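Local atomic coordinates of PAN2-PAN3 deadenylation complex catalytic subunit pan2 (Neurospora crassa, PDB entry 4CZW), a protein that probably shortens the poly(A) tails of cytoplasmic mRNAs as the exonuclease subunit of the Pan2-Pan3 deadenylation complex, carrying a ubiquitin-protease-like scaffold domain beside the nuclease. Residues P79-E84 and A108-T112; I45-Y49 and V120-I124. All coordinates share one frame; numbering follows the deposited sequence.

Contact 1 of 2, residues P79-E84 and A108-T112; sequences PCLLCE and ALNHT. With ZN (zinc ion), chain B.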
loop_
_atom_site.group_PDB
_atom_site.type_symbol
_atom_site.label_atom_id
_atom_site.label_comp_id
_atom_site.label_asym_id
_atom_site.label_seq_id
_atom_site.Cartn_x
_atom_site.Cartn_y
_atom_site.Cartn_z
ATOM N N PRO A 79 12.934 -5.109 -6.925
ATOM C CA PRO A 79 11.632 -4.595 -6.478
ATOM C C PRO A 79 10.432 -5.403 -6.973
ATOM O O PRO A 79 10.487 -6.023 -8.034
ATOM C CB PRO A 79 11.602 -3.181 -7.064
ATOM C CG PRO A 79 12.426 -3.284 -8.293
ATOM C CD PRO A 79 13.535 -4.244 -7.957
ATOM N N CYS A 80 9.362 -5.383 -6.185
ATOM C CA CYS A 80 8.119 -6.070 -6.514
ATOM C C CYS A 80 6.949 -5.287 -5.933
ATOM O O CYS A 80 6.633 -5.417 -4.750
ATOM C CB CYS A 80 8.135 -7.501 -5.974
ATOM S SG CYS A 80 6.637 -8.457 -6.288
ATOM N N LEU A 81 6.314 -4.475 -6.772
ATOM C CA LEU A 81 5.300 -3.526 -6.320
ATOM C C LEU A 81 4.067 -4.189 -5.711
ATOM O O LEU A 81 3.416 -3.610 -4.843
ATOM C CB LEU A 81 4.877 -2.622 -7.480
ATOM C CG LEU A 81 5.982 -1.734 -8.056
ATOM C CD1 LEU A 81 5.443 -0.854 -9.173
ATOM C CD2 LEU A 81 6.618 -0.891 -6.960
ATOM N N LEU A 82 3.747 -5.397 -6.163
ATOM C CA LEU A 82 2.588 -6.108 -5.633
ATOM C C LEU A 82 2.838 -6.554 -4.196
ATOM O O LEU A 82 1.941 -6.497 -3.355
ATOM C CB LEU A 82 2.239 -7.310 -6.510
ATOM C CG LEU A 82 0.946 -8.035 -6.128
ATOM C CD1 LEU A 82 -0.208 -7.051 -6.040
ATOM C CD2 LEU A 82 0.634 -9.136 -7.124
ATOM N N CYS A 83 4.061 -6.999 -3.921
ATOM C CA CYS A 83 4.458 -7.340 -2.559
ATOM C C CYS A 83 4.414 -6.104 -1.673
ATOM O O CYS A 83 3.890 -6.143 -0.559
ATOM C CB CYS A 83 5.860 -7.954 -2.537
ATOM S SG CYS A 83 5.907 -9.735 -2.824
ATOM N N GLU A 84 4.968 -5.008 -2.181
ATOM C CA GLU A 84 4.963 -3.740 -1.467
ATOM C C GLU A 84 3.536 -3.253 -1.240
ATOM O O GLU A 84 3.240 -2.638 -0.217
ATOM C CB GLU A 84 5.769 -2.690 -2.234
ATOM C CG GLU A 84 7.221 -3.080 -2.483
ATOM C CD GLU A 84 8.040 -3.138 -1.206
ATOM O OE1 GLU A 84 7.677 -2.447 -0.231
ATOM O OE2 GLU A 84 9.048 -3.876 -1.179
ATOM N N ALA A 108 10.753 1.585 -3.786
ATOM C CA ALA A 108 10.825 0.447 -4.695
ATOM C C ALA A 108 10.293 0.816 -6.077
ATOM O O ALA A 108 10.759 0.294 -7.090
ATOM C CB ALA A 108 10.054 -0.733 -4.128
ATOM N N LEU A 109 9.309 1.711 -6.107
ATOM C CA LEU A 109 8.763 2.219 -7.361
ATOM C C LEU A 109 9.850 2.911 -8.171
ATOM O O LEU A 109 9.904 2.794 -9.395
ATOM C CB LEU A 109 7.611 3.189 -7.093
ATOM C CG LEU A 109 7.008 3.898 -8.309
ATOM C CD1 LEU A 109 6.195 2.930 -9.155
ATOM C CD2 LEU A 109 6.161 5.087 -7.881
ATOM N N ASN A 110 10.721 3.626 -7.467
ATOM C CA ASN A 110 11.817 4.357 -8.089
ATOM C C ASN A 110 12.837 3.425 -8.742
ATOM O O ASN A 110 13.618 3.847 -9.595
ATOM C CB ASN A 110 12.505 5.245 -7.050
ATOM C CG ASN A 110 13.487 6.219 -7.669
ATOM O OD1 ASN A 110 13.318 6.650 -8.808
ATOM N ND2 ASN A 110 14.524 6.570 -6.916
ATOM N N HIS A 111 12.821 2.158 -8.339
ATOM C CA HIS A 111 13.758 1.174 -8.869
ATOM C C HIS A 111 13.077 0.202 -9.831
ATOM O O HIS A 111 13.732 -0.656 -10.422
ATOM C CB HIS A 111 14.421 0.397 -7.730
ATOM C CG HIS A 111 15.235 1.251 -6.809
ATOM N ND1 HIS A 111 16.378 1.906 -7.215
ATOM C CD2 HIS A 111 15.076 1.553 -5.498
ATOM C CE1 HIS A 111 16.885 2.577 -6.197
ATOM N NE2 HIS A 111 16.114 2.380 -5.143
ATOM N N THR A 112 11.764 0.340 -9.984
ATOM C CA THR A 112 11.000 -0.532 -10.872
ATOM C C THR A 112 11.319 -0.224 -12.334
ATOM O O THR A 112 11.587 0.923 -12.688
ATOM C CB THR A 112 9.480 -0.387 -10.630
ATOM O OG1 THR A 112 9.208 -0.478 -9.226
ATOM C CG2 THR A 112 8.704 -1.475 -11.361
HETATM ZN ZN ZN B . 6.081 -10.315 -5.060
#
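Among CA atoms the nearest pair across the segments is Pro79 and Ala108, 5.4 Å apart, where the first turn of helix 81-94 meets Ala108 and the type I beta turn Leu109-Thr112. Pro79, which sits after a cis peptide bond, lays its ring over this turn: CG lies 3.6 Å from the carbonyl O of His111, and CB faces the methyl and carbonyl of Ala108. That methyl also touches Glu84 CG, 4.0 Å from Ala108 CB. Leu81 sends CG anti to its own carbonyl carbon (chi1 -63°), which carries both methyls to the turn. There it meets Thr112 tip to tip, CD2 3.5 Å from Thr112 OG1, while CD1 touches Leu109 CD1 at 3.9 Å. No hydrogen bond crosses between the segments; the threonine hydroxyl is spent within its own segment, donating to Ala108 O over 2.8 Å. That carbonyl also accepts His111 N, so two bonds grip this oxygen from opposite faces of its plane.

On its far side segment 79-84 belongs to a zinc site of the USP-like domain, built from three cysteines and one histidine. Cys80, the N-cap of helix 81-94, and Cys83 form a CxxC pair, and the SG atoms of Cys80 and Cys83 each bind the zinc at 2.3 Å; Cys75 and His70, the latter on helix 61-71, complete the site. Leu81 also touches Leu141 of helix 130-149. At the outer edge, His111 NE2 is hydrogen-bonded to Glu500.

Contact 2 of 2, residues I45-Y49 and V120-I124; sequences ITNSY and VLEDI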
loop_
_atom_site.group_PDB
_atom_site.type_symbol
_atom_site.label_atom_id
_atom_site.label_comp_id
_atom_site.label_asym_id
_atom_site.label_seq_id
_atom_site.Cartn_x
_atom_site.Cartn_y
_atom_site.Cartn_z
ATOM N N ILE A 45 7.204 12.371 1.740
ATOM C CA ILE A 45 7.993 11.390 1.013
ATOM C C ILE A 45 7.952 11.701 -0.478
ATOM O O ILE A 45 6.987 12.283 -0.971
ATOM C CB ILE A 45 7.473 9.957 1.277
ATOM C CG1 ILE A 45 7.191 9.767 2.770
ATOM C CG2 ILE A 45 8.461 8.911 0.779
ATOM C CD1 ILE A 45 6.474 8.481 3.106
ATOM N N THR A 46 9.014 11.339 -1.189
ATOM C CA THR A 46 9.041 11.478 -2.638
ATOM C C THR A 46 7.936 10.619 -3.244
ATOM O O THR A 46 7.717 9.490 -2.802
ATOM C CB THR A 46 10.408 11.071 -3.218
ATOM O OG1 THR A 46 11.442 11.830 -2.579
ATOM C CG2 THR A 46 10.456 11.323 -4.717
ATOM N N ASN A 47 7.238 11.167 -4.237
ATOM C CA ASN A 47 6.119 10.492 -4.892
ATOM C C ASN A 47 4.984 10.164 -3.924
ATOM O O ASN A 47 4.331 9.129 -4.050
ATOM C CB ASN A 47 6.593 9.211 -5.587
ATOM C CG ASN A 47 7.710 9.465 -6.582
ATOM O OD1 ASN A 47 7.677 10.437 -7.335
ATOM N ND2 ASN A 47 8.708 8.589 -6.586
ATOM N N SER A 48 4.746 11.055 -2.964
ATOM C CA SER A 48 3.685 10.856 -1.981
ATOM C C SER A 48 2.313 11.174 -2.567
ATOM O O SER A 48 1.299 11.101 -1.871
ATOM C CB SER A 48 3.933 11.713 -0.738
ATOM O OG SER A 48 3.997 13.089 -1.070
ATOM N N TYR A 49 2.284 11.525 -3.850
ATOM C CA TYR A 49 1.030 11.741 -4.561
ATOM C C TYR A 49 0.243 10.438 -4.634
ATOM O O TYR A 49 -0.970 10.438 -4.839
ATOM C CB TYR A 49 1.290 12.283 -5.971
ATOM C CG TYR A 49 1.899 11.269 -6.921
ATOM C CD1 TYR A 49 3.276 11.130 -7.032
ATOM C CD2 TYR A 49 1.093 10.457 -7.712
ATOM C CE1 TYR A 49 3.835 10.206 -7.899
ATOM C CE2 TYR A 49 1.642 9.529 -8.576
ATOM C CZ TYR A 49 3.011 9.409 -8.668
ATOM O OH TYR A 49 3.556 8.488 -9.532
ATOM N N VAL A 120 5.817 8.374 -13.731
ATOM C CA VAL A 120 5.293 8.072 -12.405
ATOM C C VAL A 120 6.236 8.560 -11.309
ATOM O O VAL A 120 5.957 8.404 -10.120
ATOM C CB VAL A 120 5.050 6.560 -12.228
ATOM C CG1 VAL A 120 4.030 6.068 -13.241
ATOM C CG2 VAL A 120 6.356 5.794 -12.364
ATOM N N LEU A 121 7.354 9.153 -11.717
ATOM C CA LEU A 121 8.322 9.703 -10.774
ATOM C C LEU A 121 8.352 11.226 -10.881
ATOM O O LEU A 121 8.775 11.774 -11.899
ATOM C CB LEU A 121 9.711 9.116 -11.028
ATOM C CG LEU A 121 9.803 7.588 -11.002
ATOM C CD1 LEU A 121 11.209 7.123 -11.348
ATOM C CD2 LEU A 121 9.374 7.041 -9.648
ATOM N N GLU A 122 7.914 11.899 -9.820
ATOM C CA GLU A 122 7.702 13.346 -9.844
ATOM C C GLU A 122 8.972 14.157 -10.109
ATOM O O GLU A 122 8.898 15.343 -10.431
ATOM C CB GLU A 122 7.071 13.803 -8.525
ATOM C CG GLU A 122 7.962 13.626 -7.304
ATOM C CD GLU A 122 7.256 13.990 -6.010
ATOM O OE1 GLU A 122 6.063 14.357 -6.065
ATOM O OE2 GLU A 122 7.893 13.906 -4.939
ATOM N N ASP A 123 10.132 13.523 -9.974
ATOM C CA ASP A 123 11.401 14.200 -10.216
ATOM C C ASP A 123 11.868 14.025 -11.658
ATOM O O ASP A 123 12.637 14.836 -12.173
ATOM C CB ASP A 123 12.475 13.686 -9.255
ATOM C CG ASP A 123 12.194 14.058 -7.812
ATOM O OD1 ASP A 123 11.523 15.086 -7.583
ATOM O OD2 ASP A 123 12.648 13.324 -6.910
ATOM N N ILE A 124 11.394 12.965 -12.305
ATOM C CA ILE A 124 11.836 12.626 -13.654
ATOM C C ILE A 124 10.753 12.922 -14.694
ATOM O O ILE A 124 11.049 13.398 -15.793
ATOM C CB ILE A 124 12.254 11.133 -13.747
ATOM C CG1 ILE A 124 13.631 10.910 -13.111
ATOM C CG2 ILE A 124 12.286 10.658 -15.191
ATOM C CD1 ILE A 124 13.613 10.772 -11.602
#
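Glu122 CG sits between its backbone N and carbonyl carbon (chi1 66°), and from there the extended chain reaches the type II turn Ile45-Ser48; Asn47 holds CG anti to its carbonyl carbon (chi1 -56°), turning its amide back toward Glu122. The two residues thus exchange bonds. Asn47 N donates to Glu122 OE2 at 2.9 Å in a nearly straight bond (173°), arriving from above the carboxylate plane. In return Glu122 N donates to Asn47 OD1, again over 2.9 Å, tilted slightly from the amide's carbonyl plane. Each side chain therefore holds the other's backbone. Beyond this pair, the Thr46 methyl CG2 lies 3.6 Å from Glu122 OE2, the two side chains crossing at a slant, and Asn47 ND2 lies against Leu121 CD2.

Further along the loop, the Tyr49 hydroxyl donates a hydrogen bond to a main-chain carbonyl, OH to Val120 O, 2.5 Å; this oxygen lies in the plane of the ring, at its edge. The ring also packs on Leu133 and Leu137 of helix 130-149, and Lys128 NZ hydrogen-bonds to Glu122 O. Away from the zinc and nuclease sites, reciprocal side-chain-to-backbone bonding of this kind joins two irregular loops of the USP-like fold, one leading into helix 51-58 and the other into helix 130-149.

How the contacts relate
Contact 1 is nested within the chain loop that contact 2 closes, and their centres lie about 14 Å apart in the same USP-like domain. They touch directly: Leu109 CD2 reaches Leu121 CD2 at 4.2 Å, and the Asn110 side chain abuts that of Leu121. Helix 130-149 touches both, meeting Leu81 and Leu109 of the first and Tyr49 and Val120 of the second. Each contact is partly buried, but the chemistry differs. Contact 1 joins helix ends through apolar atoms, with a zinc ion fixing one of its segments, whereas 45-49 and 120-124 lack regular structure and rely on directed hydrogen bonds, with Thr46 and Asp123 exposed to solvent.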